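PDB 6BLD: cytochrome P450 268A2 Cyp268A2 from Mycobacterium marinum, which is a haem protein of the cytochrome P450 family, holding its iron protoporphyrin inside the mainly helical fold of that family. Local coordinates for residues Met105-Pro108 with Arg109-Leu113; Arg145-Gly148 with Gly149-Phe153; Arg194-Gly198 with Arg199-Ala203; Leu286-Phe290 with Asp291-Gly295; Phe319-Gly323 with Gln324-Ala328. One frame throughout, in Å; residues are numbered along the deposited sequence.

Contact 1: residues Met105-Pro108 with Arg109-Leu113. With HEM (protoporphyrin IX containing Fe), chain B.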
# COMPACT_ATOMS: atom_id res chain seq x y z
N MET A 105 11.95 9.43 -4.18
CA MET A 105 13.01 10.40 -3.97
C MET A 105 14.08 9.79 -3.07
O MET A 105 13.78 8.96 -2.20
CB MET A 105 12.49 11.70 -3.33
CG MET A 105 11.72 12.60 -4.28
SD MET A 105 11.32 14.18 -3.52
CE MET A 105 10.10 14.82 -4.67
N ASP A 106 15.31 10.21 -3.28
CA ASP A 106 16.44 9.81 -2.46
C ASP A 106 16.87 10.96 -1.57
O ASP A 106 16.50 12.11 -1.80
CB ASP A 106 17.62 9.37 -3.35
CG ASP A 106 17.31 8.11 -4.15
OD1 ASP A 106 16.92 7.10 -3.54
OD2 ASP A 106 17.46 8.15 -5.38
N PRO A 107 17.64 10.68 -0.51
CA PRO A 107 18.25 11.77 0.24
C PRO A 107 19.14 12.60 -0.66
O PRO A 107 19.70 12.09 -1.65
CB PRO A 107 19.06 11.04 1.32
CG PRO A 107 18.37 9.73 1.48
CD PRO A 107 17.87 9.37 0.12
N PRO A 108 19.30 13.89 -0.36
CA PRO A 108 18.77 14.59 0.82
C PRO A 108 17.34 15.11 0.68
O PRO A 108 16.73 15.44 1.69
CB PRO A 108 19.74 15.76 0.98
CG PRO A 108 20.14 16.09 -0.42
CD PRO A 108 20.15 14.78 -1.18
N ARG A 109 16.81 15.18 -0.55
CA ARG A 109 15.49 15.78 -0.74
C ARG A 109 14.41 14.96 -0.05
O ARG A 109 13.45 15.52 0.49
CB ARG A 109 15.19 15.94 -2.23
CG ARG A 109 13.85 16.60 -2.51
CD ARG A 109 13.91 17.53 -3.71
NE ARG A 109 12.69 18.32 -3.86
CZ ARG A 109 12.54 19.55 -3.39
NH1 ARG A 109 13.53 20.16 -2.76
NH2 ARG A 109 11.39 20.19 -3.57
N HIS A 110 14.53 13.63 -0.06
CA HIS A 110 13.57 12.80 0.65
C HIS A 110 13.59 13.10 2.15
O HIS A 110 12.54 13.13 2.80
CB HIS A 110 13.86 11.32 0.41
CG HIS A 110 13.13 10.41 1.35
ND1 HIS A 110 13.67 9.99 2.55
CD2 HIS A 110 11.90 9.85 1.28
CE1 HIS A 110 12.80 9.21 3.17
NE2 HIS A 110 11.72 9.10 2.42
N THR A 111 14.78 13.33 2.71
CA THR A 111 14.88 13.66 4.12
C THR A 111 14.23 15.01 4.42
O THR A 111 13.59 15.18 5.46
CB THR A 111 16.34 13.66 4.56
OG1 THR A 111 17.06 12.66 3.84
CG2 THR A 111 16.45 13.39 6.06
N LYS A 112 14.38 15.97 3.51
CA LYS A 112 13.77 17.29 3.70
C LYS A 112 12.25 17.19 3.74
O LYS A 112 11.60 17.72 4.65
CB LYS A 112 14.21 18.24 2.59
CG LYS A 112 15.67 18.66 2.63
CD LYS A 112 16.04 19.41 1.37
CE LYS A 112 17.41 20.06 1.47
NZ LYS A 112 17.89 20.56 0.16
N LEU A 113 11.66 16.53 2.74
CA LEU A 113 10.21 16.54 2.60
C LEU A 113 9.53 15.67 3.64
O LEU A 113 8.51 16.07 4.21
CB LEU A 113 9.83 16.11 1.18
CG LEU A 113 10.31 17.03 0.06
CD1 LEU A 113 9.65 16.67 -1.26
CD2 LEU A 113 10.05 18.49 0.42
CHA HEM B . 5.42 3.97 2.41
CHB HEM B . 1.74 6.63 4.12
CHC HEM B . -0.55 2.58 5.49
CHD HEM B . 2.72 -0.01 3.00
C1A HEM B . 4.64 5.05 2.76
C2A HEM B . 4.95 6.45 2.55
C3A HEM B . 3.94 7.18 3.02
C4A HEM B . 2.94 6.27 3.55
CMA HEM B . 3.85 8.72 3.02
CAA HEM B . 6.24 7.00 1.91
CBA HEM B . 7.34 7.04 2.97
CGA HEM B . 8.66 7.39 2.35
O1A HEM B . 9.58 7.81 3.09
O2A HEM B . 8.79 7.26 1.10
C1B HEM B . 0.83 5.78 4.70
C2B HEM B . -0.32 6.17 5.48
C3B HEM B . -0.96 5.07 5.88
C4B HEM B . -0.25 3.92 5.34
CMB HEM B . -0.73 7.62 5.83
CAB HEM B . -2.24 5.12 6.74
CBB HEM B . -2.83 4.03 7.24
C1C HEM B . 0.14 1.52 4.94
C2C HEM B . -0.17 0.11 5.11
C3C HEM B . 0.74 -0.60 4.41
C4C HEM B . 1.65 0.34 3.79
CMC HEM B . -1.36 -0.42 5.94
CAC HEM B . 0.90 -2.13 4.23
CBC HEM B . 0.24 -3.03 4.96
C1D HEM B . 3.75 0.83 2.63
C2D HEM B . 4.96 0.45 1.92
C3D HEM B . 5.71 1.54 1.76
C4D HEM B . 5.00 2.66 2.36
CMD HEM B . 5.30 -0.98 1.45
CAD HEM B . 7.08 1.61 1.06
CBD HEM B . 8.16 1.11 2.02
CGD HEM B . 9.51 1.11 1.36
O1D HEM B . 10.49 0.66 2.01
O2D HEM B . 9.61 1.54 0.18
NA HEM B . 3.40 4.98 3.37
NB HEM B . 0.84 4.40 4.63
NC HEM B . 1.26 1.61 4.13
ND HEM B . 3.82 2.18 2.88
FE HEM B . 2.45 3.26 3.96

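Contact 2: residues Arg145-Gly148 with Gly149-Phe153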
# COMPACT_ATOMS: atom_id res chain seq x y z
N ARG A 145 -24.15 -2.13 10.51
CA ARG A 145 -25.17 -2.99 11.08
C ARG A 145 -26.56 -2.57 10.62
O ARG A 145 -27.40 -3.43 10.30
CB ARG A 145 -25.09 -2.95 12.61
CG ARG A 145 -25.95 -3.99 13.30
CD ARG A 145 -26.04 -3.72 14.79
NE ARG A 145 -27.06 -2.72 15.10
CZ ARG A 145 -26.81 -1.42 15.26
NH1 ARG A 145 -25.57 -0.96 15.14
NH2 ARG A 145 -27.81 -0.59 15.53
N MET A 146 -26.84 -1.27 10.59
CA MET A 146 -28.12 -0.79 10.10
C MET A 146 -28.32 -1.06 8.62
O MET A 146 -29.47 -1.14 8.16
CB MET A 146 -28.26 0.71 10.38
CG MET A 146 -27.97 1.10 11.82
SD MET A 146 -28.43 2.81 12.18
CE MET A 146 -28.01 3.62 10.64
N ALA A 147 -27.24 -1.21 7.86
CA ALA A 147 -27.37 -1.56 6.45
C ALA A 147 -27.87 -2.98 6.26
O ALA A 147 -28.47 -3.30 5.23
CB ALA A 147 -26.03 -1.36 5.73
N GLY A 148 -27.62 -3.85 7.24
CA GLY A 148 -28.09 -5.22 7.18
C GLY A 148 -27.11 -6.15 6.48
O GLY A 148 -26.17 -5.73 5.81
N GLY A 149 -27.37 -7.45 6.64
CA GLY A 149 -26.52 -8.45 6.02
C GLY A 149 -26.67 -8.48 4.51
O GLY A 149 -27.65 -8.01 3.94
N GLY A 150 -25.65 -9.04 3.86
CA GLY A 150 -25.61 -9.11 2.42
C GLY A 150 -25.07 -7.87 1.73
O GLY A 150 -24.93 -7.88 0.50
N VAL A 151 -24.77 -6.81 2.48
CA VAL A 151 -24.27 -5.59 1.88
C VAL A 151 -22.78 -5.71 1.61
O VAL A 151 -22.08 -6.55 2.18
CB VAL A 151 -24.59 -4.37 2.77
CG1 VAL A 151 -23.51 -4.18 3.82
CG2 VAL A 151 -24.77 -3.12 1.93
N ASP A 152 -22.28 -4.85 0.72
CA ASP A 152 -20.87 -4.88 0.35
C ASP A 152 -20.01 -4.37 1.51
O ASP A 152 -20.18 -3.23 1.96
CB ASP A 152 -20.64 -4.03 -0.90
CG ASP A 152 -19.17 -3.89 -1.25
OD1 ASP A 152 -18.42 -4.88 -1.09
OD2 ASP A 152 -18.76 -2.80 -1.69
N PHE A 153 -19.10 -5.22 1.98
CA PHE A 153 -18.25 -4.85 3.10
C PHE A 153 -17.22 -3.79 2.72
O PHE A 153 -16.80 -3.01 3.57
CB PHE A 153 -17.55 -6.10 3.65
CG PHE A 153 -16.65 -5.83 4.83
CD1 PHE A 153 -17.19 -5.57 6.08
CD2 PHE A 153 -15.27 -5.84 4.68
CE1 PHE A 153 -16.36 -5.32 7.16
CE2 PHE A 153 -14.44 -5.60 5.76
CZ PHE A 153 -14.99 -5.34 7.00

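Contact 3: residues Arg194-Gly198 with Arg199-Ala203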
# COMPACT_ATOMS: atom_id res chain seq x y z
N ARG A 194 -13.13 -4.17 -14.60
CA ARG A 194 -14.35 -3.87 -13.87
C ARG A 194 -14.38 -2.43 -13.37
O ARG A 194 -15.46 -1.90 -13.11
CB ARG A 194 -14.53 -4.83 -12.69
CG ARG A 194 -15.64 -5.85 -12.89
CD ARG A 194 -15.69 -6.83 -11.73
NE ARG A 194 -16.19 -8.14 -12.14
CZ ARG A 194 -15.46 -9.06 -12.77
NH1 ARG A 194 -14.19 -8.81 -13.06
NH2 ARG A 194 -16.00 -10.22 -13.10
N TYR A 195 -13.22 -1.79 -13.23
CA TYR A 195 -13.17 -0.39 -12.83
C TYR A 195 -13.15 0.55 -14.03
O TYR A 195 -13.86 1.56 -14.03
CB TYR A 195 -11.96 -0.12 -11.94
CG TYR A 195 -12.02 1.24 -11.29
CD1 TYR A 195 -12.76 1.44 -10.13
CD2 TYR A 195 -11.37 2.34 -11.86
CE1 TYR A 195 -12.84 2.69 -9.54
CE2 TYR A 195 -11.45 3.59 -11.27
CZ TYR A 195 -12.18 3.75 -10.11
OH TYR A 195 -12.27 4.99 -9.52
N LEU A 196 -12.33 0.24 -15.04
CA LEU A 196 -12.26 1.10 -16.22
C LEU A 196 -13.58 1.09 -16.98
O LEU A 196 -14.03 2.14 -17.46
CB LEU A 196 -11.12 0.66 -17.12
CG LEU A 196 -9.71 0.72 -16.52
CD1 LEU A 196 -8.67 0.32 -17.55
CD2 LEU A 196 -9.42 2.11 -15.99
N ASN A 197 -14.22 -0.07 -17.10
CA ASN A 197 -15.49 -0.23 -17.80
C ASN A 197 -15.39 0.29 -19.24
O ASN A 197 -16.23 1.05 -19.72
CB ASN A 197 -16.63 0.46 -17.05
CG ASN A 197 -16.97 -0.24 -15.75
OD1 ASN A 197 -17.13 -1.46 -15.71
ND2 ASN A 197 -17.08 0.53 -14.67
N GLY A 198 -14.33 -0.15 -19.93
CA GLY A 198 -14.11 0.23 -21.31
C GLY A 198 -13.28 1.48 -21.51
O GLY A 198 -12.78 1.71 -22.61
N ARG A 199 -13.13 2.31 -20.47
CA ARG A 199 -12.36 3.53 -20.60
C ARG A 199 -10.87 3.23 -20.68
O ARG A 199 -10.37 2.29 -20.05
CB ARG A 199 -12.64 4.47 -19.42
CG ARG A 199 -14.10 4.86 -19.25
CD ARG A 199 -14.33 5.58 -17.93
NE ARG A 199 -14.10 4.70 -16.79
CZ ARG A 199 -14.06 5.11 -15.52
NH1 ARG A 199 -14.23 6.39 -15.24
NH2 ARG A 199 -13.85 4.24 -14.55
N GLU A 200 -10.16 4.04 -21.45
CA GLU A 200 -8.72 3.90 -21.54
C GLU A 200 -8.09 4.33 -20.21
O GLU A 200 -8.46 5.37 -19.67
CB GLU A 200 -8.17 4.75 -22.69
CG GLU A 200 -6.74 4.43 -23.09
CD GLU A 200 -5.73 5.19 -22.27
OE1 GLU A 200 -5.87 6.43 -22.16
OE2 GLU A 200 -4.80 4.56 -21.73
N PRO A 201 -7.16 3.55 -19.66
CA PRO A 201 -6.70 3.81 -18.29
C PRO A 201 -6.00 5.15 -18.10
O PRO A 201 -6.16 5.76 -17.03
CB PRO A 201 -5.75 2.64 -18.00
CG PRO A 201 -5.37 2.11 -19.35
CD PRO A 201 -6.57 2.31 -20.21
N LEU A 202 -5.23 5.62 -19.08
CA LEU A 202 -4.47 6.85 -18.89
C LEU A 202 -5.39 8.05 -18.67
O LEU A 202 -5.08 8.94 -17.87
CB LEU A 202 -3.55 7.09 -20.09
CG LEU A 202 -2.40 6.10 -20.25
CD1 LEU A 202 -1.56 6.42 -21.48
CD2 LEU A 202 -1.53 6.06 -19.00
N ALA A 203 -6.52 8.08 -19.37
CA ALA A 203 -7.46 9.19 -19.18
C ALA A 203 -8.13 9.12 -17.81
O ALA A 203 -8.36 10.16 -17.18
CB ALA A 203 -8.51 9.18 -20.29

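Contact 4: residues Leu286-Phe290 with Asp291-Gly295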
# COMPACT_ATOMS: atom_id res chain seq x y z
N LEU A 286 -8.36 -14.76 19.04
CA LEU A 286 -8.25 -13.32 19.25
C LEU A 286 -9.34 -12.82 20.19
O LEU A 286 -9.08 -11.99 21.07
CB LEU A 286 -8.31 -12.58 17.91
CG LEU A 286 -8.35 -11.06 17.95
CD1 LEU A 286 -7.16 -10.50 18.72
CD2 LEU A 286 -8.40 -10.49 16.54
N LEU A 287 -10.57 -13.31 20.02
CA LEU A 287 -11.68 -12.87 20.86
C LEU A 287 -11.49 -13.29 22.32
O LEU A 287 -11.95 -12.59 23.22
CB LEU A 287 -12.99 -13.43 20.31
CG LEU A 287 -14.26 -13.24 21.14
CD1 LEU A 287 -14.59 -11.77 21.30
CD2 LEU A 287 -15.43 -14.00 20.52
N ALA A 288 -10.80 -14.41 22.56
CA ALA A 288 -10.63 -14.90 23.92
C ALA A 288 -9.77 -13.98 24.78
O ALA A 288 -9.88 -14.02 26.01
CB ALA A 288 -10.01 -16.30 23.90
N ASP A 289 -8.92 -13.16 24.16
CA ASP A 289 -8.07 -12.22 24.88
C ASP A 289 -7.63 -11.10 23.95
O ASP A 289 -6.47 -11.04 23.54
CB ASP A 289 -6.86 -12.94 25.47
CG ASP A 289 -6.29 -12.24 26.69
OD1 ASP A 289 -6.68 -11.08 26.93
OD2 ASP A 289 -5.46 -12.85 27.40
N PHE A 290 -8.56 -10.19 23.63
CA PHE A 290 -8.34 -9.25 22.54
C PHE A 290 -7.21 -8.27 22.85
O PHE A 290 -6.29 -8.09 22.04
CB PHE A 290 -9.64 -8.50 22.24
CG PHE A 290 -9.55 -7.57 21.07
CD1 PHE A 290 -9.83 -8.02 19.79
CD2 PHE A 290 -9.19 -6.24 21.24
CE1 PHE A 290 -9.76 -7.17 18.70
CE2 PHE A 290 -9.11 -5.38 20.16
CZ PHE A 290 -9.39 -5.85 18.89
N ASP A 291 -7.28 -7.61 24.01
CA ASP A 291 -6.33 -6.54 24.30
C ASP A 291 -4.90 -7.05 24.38
O ASP A 291 -3.95 -6.31 24.08
CB ASP A 291 -6.72 -5.82 25.59
CG ASP A 291 -8.02 -5.04 25.44
OD1 ASP A 291 -8.02 -4.02 24.71
OD2 ASP A 291 -9.03 -5.43 26.06
N THR A 292 -4.71 -8.31 24.77
CA THR A 292 -3.38 -8.90 24.84
C THR A 292 -2.91 -9.46 23.51
O THR A 292 -1.69 -9.56 23.29
CB THR A 292 -3.35 -10.00 25.91
OG1 THR A 292 -4.07 -9.57 27.07
CG2 THR A 292 -1.92 -10.34 26.30
N ARG A 293 -3.82 -9.81 22.61
CA ARG A 293 -3.47 -10.52 21.39
C ARG A 293 -3.70 -9.72 20.11
O ARG A 293 -3.32 -10.19 19.04
CB ARG A 293 -4.26 -11.83 21.30
CG ARG A 293 -3.98 -12.79 22.45
CD ARG A 293 -5.00 -13.90 22.53
NE ARG A 293 -4.61 -14.93 23.49
CZ ARG A 293 -5.30 -16.03 23.74
NH1 ARG A 293 -6.44 -16.26 23.09
NH2 ARG A 293 -4.87 -16.90 24.64
N ILE A 294 -4.29 -8.52 20.20
CA ILE A 294 -4.56 -7.75 18.99
C ILE A 294 -3.27 -7.27 18.35
O ILE A 294 -3.21 -7.06 17.13
CB ILE A 294 -5.52 -6.59 19.30
CG1 ILE A 294 -5.98 -5.90 18.01
CG2 ILE A 294 -4.88 -5.59 20.25
CD1 ILE A 294 -6.55 -6.85 16.98
N GLY A 295 -2.21 -7.09 19.14
CA GLY A 295 -0.94 -6.63 18.61
C GLY A 295 -0.35 -7.54 17.56
O GLY A 295 -0.09 -7.11 16.43

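Contact 5: residues Phe319-Gly323 with Gln324-Ala328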
# COMPACT_ATOMS: atom_id res chain seq x y z
N PHE A 319 26.07 -4.55 -7.82
CA PHE A 319 25.80 -5.13 -6.51
C PHE A 319 25.50 -6.62 -6.67
O PHE A 319 24.71 -7.01 -7.52
CB PHE A 319 24.62 -4.43 -5.83
CG PHE A 319 24.49 -4.75 -4.37
CD1 PHE A 319 23.73 -5.82 -3.94
CD2 PHE A 319 25.13 -3.97 -3.42
CE1 PHE A 319 23.61 -6.12 -2.60
CE2 PHE A 319 25.01 -4.26 -2.07
CZ PHE A 319 24.25 -5.33 -1.66
N GLU A 320 26.13 -7.42 -5.82
CA GLU A 320 25.94 -8.87 -5.82
C GLU A 320 24.80 -9.23 -4.87
O GLU A 320 24.89 -8.95 -3.67
CB GLU A 320 27.23 -9.57 -5.42
CG GLU A 320 27.14 -11.08 -5.36
CD GLU A 320 28.50 -11.72 -5.22
OE1 GLU A 320 29.03 -11.76 -4.08
OE2 GLU A 320 29.05 -12.19 -6.24
N LEU A 321 23.75 -9.84 -5.40
CA LEU A 321 22.59 -10.22 -4.61
C LEU A 321 22.06 -11.56 -5.10
O LEU A 321 21.79 -11.72 -6.29
CB LEU A 321 21.49 -9.16 -4.69
CG LEU A 321 20.30 -9.35 -3.74
CD1 LEU A 321 20.69 -8.98 -2.31
CD2 LEU A 321 19.11 -8.53 -4.20
N GLY A 322 21.90 -12.50 -4.18
CA GLY A 322 21.43 -13.83 -4.54
C GLY A 322 22.32 -14.54 -5.54
O GLY A 322 21.82 -15.31 -6.37
N GLY A 323 23.63 -14.31 -5.48
CA GLY A 323 24.54 -14.91 -6.42
C GLY A 323 24.53 -14.30 -7.80
O GLY A 323 25.14 -14.86 -8.72
N GLN A 324 23.85 -13.17 -7.98
CA GLN A 324 23.73 -12.50 -9.27
C GLN A 324 24.28 -11.09 -9.16
O GLN A 324 24.07 -10.41 -8.15
CB GLN A 324 22.28 -12.47 -9.75
CG GLN A 324 21.63 -13.84 -9.86
CD GLN A 324 22.10 -14.61 -11.08
OE1 GLN A 324 22.26 -14.04 -12.16
NE2 GLN A 324 22.34 -15.90 -10.91
N LEU A 325 24.97 -10.64 -10.20
CA LEU A 325 25.59 -9.32 -10.22
C LEU A 325 24.62 -8.34 -10.87
O LEU A 325 24.54 -8.24 -12.10
CB LEU A 325 26.92 -9.35 -10.95
CG LEU A 325 27.69 -8.02 -10.99
CD1 LEU A 325 28.04 -7.57 -9.58
CD2 LEU A 325 28.94 -8.15 -11.85
N ILE A 326 23.86 -7.62 -10.05
CA ILE A 326 23.01 -6.55 -10.55
C ILE A 326 23.89 -5.41 -11.05
O ILE A 326 24.80 -4.97 -10.35
CB ILE A 326 22.03 -6.08 -9.47
CG1 ILE A 326 21.14 -7.24 -9.01
CG2 ILE A 326 21.19 -4.92 -9.98
CD1 ILE A 326 20.38 -6.95 -7.73
N ARG A 327 23.62 -4.94 -12.26
CA ARG A 327 24.43 -3.89 -12.86
C ARG A 327 23.85 -2.52 -12.54
O ARG A 327 22.66 -2.36 -12.26
CB ARG A 327 24.51 -4.08 -14.38
CG ARG A 327 25.06 -5.43 -14.80
CD ARG A 327 26.53 -5.57 -14.44
NE ARG A 327 27.18 -6.62 -15.22
CZ ARG A 327 28.49 -6.82 -15.25
NH1 ARG A 327 29.30 -6.04 -14.54
NH2 ARG A 327 29.00 -7.80 -15.98
N ALA A 328 24.73 -1.52 -12.58
CA ALA A 328 24.32 -0.14 -12.33
C ALA A 328 23.29 0.30 -13.37
O ALA A 328 23.47 0.09 -14.57
CB ALA A 328 25.53 0.79 -12.36

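Contact 1: residues Met105-Pro108 with Arg109-Leu113
With CG anti to the carbonyl carbon (chi1 -74°) and the chain extended beyond it, Met105 carries its sulfur along the start of the following helix to Arg109 and Leu113. His110 is turned the other way: its CG stands anti to the backbone N (chi1 166°), which sends the imidazole toward the porphyrin. Met105 SD lies 3.6 Å from Arg109 CG, touching the arginine at its aliphatic root. The same sulfur is 3.8 Å from Leu113 CD1, where the two side chains cross at about a right angle. Met105 O lies against the base of the histidine, 3.5 Å from His110 CB. His110 NE2 donates to O1A of a haem propionate over 2.6 Å, almost straight at 176°. This bond, with propionate carbon CGA in the ring plane, helps orient the imidazole, whose ring also meets that of His370. Arg114, His370 and Arg313 also hydrogen-bond to the haem. A histidine reaching a propionate from the first turn of helix 109-117 is consistent with the C helix of cytochromes P450. That turn is opened by a cis peptide between Pro107 and Pro108. Asp106 O accepts from His110 N at 3.0 Å, while Pro108 O accepts from Lys112 N at 3.0 Å. Thr111 OG1 stands 3.6 Å from Pro107 CB, these side chains too crossing nearly at right angles. The carboxylate of Asp106 accepts from Ser82 N (OD1) and Gly83 N (OD2). Lys112 NZ forms a salt bridge with Asp241.

Contact 2: residues Arg145-Gly148 with Gly149-Phe153
Between Ala147 and Val151 the backbone leaves helix 123-147 at Gly148, whose phi is positive (88°), and then turns through a type II beta turn from Gly148 to Val151. The last helical residues close with a backbone bond from Gly148 N to Arg145 O at 3.1 Å. Gly150, the third residue of the turn, also has a positive phi (84°), so both positive-phi positions are glycines; at either one a CB would jam against the preceding carbonyl O.

Two short side chains face each other across the bend. Ala147 CB and Val151 CG1 are 4.2 Å apart, a light apolar contact. Val151 CG1 sits between its own backbone N and carbonyl carbon (chi1 86°), usually the crowded position, and from there it faces back to the helix end. The same methyl lies 3.7 Å from Gly148 O, and Val151 CB is at 3.7 Å from that oxygen too. Hydrocarbon therefore covers Gly148 O, which is buried here and has no hydrogen-bonding partner in the model. Both Ala147 and Val151 also touch His156 of helix 153-158.

At the end of the turn, Val151 pairs through its backbone with Cys417 on strand 411-418. Asp152 takes the N-cap position of the next helix, where its OD2 accepts from Glu155 N and its OD1 from Met415 N. A long helix ended by a positive-phi glycine, a glycine-rich type II turn and a short strand joined to a C-terminal strand are consistent with the D-to-E helix connection of the cytochrome P450 fold.

Contact 3: residues Arg194-Gly198 with Arg199-Ala203
Hydrogen bonds dominate, and most come from Arg199, which folds back over the end of helix 193-196 toward Tyr195 and Leu196. Arg199 NE donates to Leu196 O at 2.6 Å and 168°, and Arg199 NH2 to Tyr195 O at 2.7 Å. Both carbonyl oxygens lie close to the guanidinium plane, at its edge, so the two bonds fix how the guanidinium is turned. The bend of the arginine chain at chi3 (-66°) is what curls the group back to them. Leu196 O also accepts from the backbone Arg199 N at 3.1 Å, closing a type I' turn from Leu196 to Arg199. NE and N reach that oxygen from opposite faces of its carbonyl plane.

Ring contact is looser: Arg199 NH2 stands 4.1 Å from Tyr195 CE2, with the ring and guanidinium planes 43° apart.

Among apolar contacts, Leu196 CD1 lies 3.8 Å from Pro201 CB. Pro201 in turn touches Leu52 in a loop.

A capping interaction completes the account. Glu200, the N-cap of helix 201-225, accepts from Leu202 N through OE2 at 2.9 Å, met from above the carboxylate plane. Its OE1 accepts weakly from Ala203 N.

This tight turn into a long helix, with the side chain of Pro201 about 9 Å from the bound (3E,5E)-6,10-dimethylundeca-3,5,9-trien-2-one and Leu205 and Gln209 of that helix lining its pocket, is consistent with the F-G region that roofs the cytochrome P450 pocket.

Contact 4: residues Leu286-Phe290 with Asp291-Gly295
Phe290 and Ile294, one turn apart at the start of helix 290-305, lie side by side and point the same way. Their segment joins helix 280-288 to helix 290-305, consistent with the J-to-K helix junction of cytochromes P450, whose second helix carries the family's ExxR sequence. The aromatic ring offers a face to the isoleucine: Ile294 CB sits 4.0 Å from the ring centroid and 16° off its normal, a CH-pi contact shifted toward the rim. Ile294 CG1 runs on over the same ring to 3.5 Å from Phe290 CZ. That CG1 is anti to the backbone N (chi1 -172°), as CG of Phe290 is in its own residue, and the two side chains therefore leave the helix in step. Leu286 reaches across from the preceding helix, obliquely to Ile294, and its CD1 comes within 4.1 Å of Ile294 CD1.

On another side of the junction, Arg293 stretches from CG to NE along Asp289. Its guanidinium is covered on one face by Asp289 CB, while NH1 approaches Ala288 CB. Asp289 OD2, 4.5 Å from Arg293 NE, lies well out of the guanidinium plane, so probably only a general attraction of charges acts. The polar end of Arg293 is served by Trp285, through a hydrogen bond from NH1 to the backbone O and a cation-pi contact.

Phe290 O accepts from both Arg293 N at 3.1 Å and Ile294 N at 2.8 Å. Asp289 occupies the N-cap position but binds a side chain instead of a backbone N: Thr292 OG1 donates to Asp289 OD1 over 3.0 Å, arriving from above the carboxylate plane.

Contact 5: residues Phe319-Gly323 with Gln324-Ala328
Phe319 and Leu321 pair with Ile326 and Gln324 as hydrogen-bonded pairs of an antiparallel hairpin, with Glu320 and Leu325 the non-hydrogen-bonded pair between them. The strand axes approach to 4.5 Å at 142°. At the Phe319 end, Phe319 N donates to Ile326 O at 2.9 Å and Ile326 N to Phe319 O at 2.7 Å. At the other end, Leu321 N donates to Gln324 O at 2.8 Å and Gln324 N to Leu321 O at 3.0 Å, closing a type I' turn over Gly322 and Gly323, both with positive phi. Gln324 O also meets Glu320 CA at 3.4 Å in a CA-H...O contact.

Leu321 and Ile326 lie side by side and point the same way, Leu321 CB being 3.9 Å from Ile326 CD1. Gln324, on the same face, bends at chi2 (-76°), which folds its amide back beside Gly323. On the opposite face Leu325 CD1 leans toward the Phe319 backbone, 4.0 Å from Phe319 O.

Strands 42-45 and 61-64 lie against the Leu321 face through Val42, Val64 and Trp62, helix 67-75 also covers Leu321, and Phe319 meets the ring of Phe80 edge-to-face. Such a two-stranded hairpin is consistent with the small beta-2 hairpin of cytochromes P450. Four backbone bonds hold the register, and strand alternation places buried Leu321 and Ile326 on one face, exposed Glu320 and Leu325 on the other; cohesion is therefore mainly backbone hydrogen bonding plus the Leu321-Ile326 apolar contact.

Each contact is local, closing a turn within about ten residues. From the N terminus, contact 1 starts helix 109-117 beside the haem. Contact 2 then ends helix 123-147 and leads to strand 151-152, on the opposite side of the chain's centre. Contact 3 joins helix 193-196 to helix 201-225, near the bound (3E,5E)-6,10-dimethylundeca-3,5,9-trien-2-one. Contact 4 bridges helices 280-288 and 290-305, and contact 5 closes the hairpin 319-326 near strands 42-45 and 61-64. They follow in series without nesting or crossing, and none touches another; the closest are contacts 2 and 3, with nearest atoms about 11 Å apart. Contacts 2 and 5 lie farthest apart, their centres 51 Å from each other.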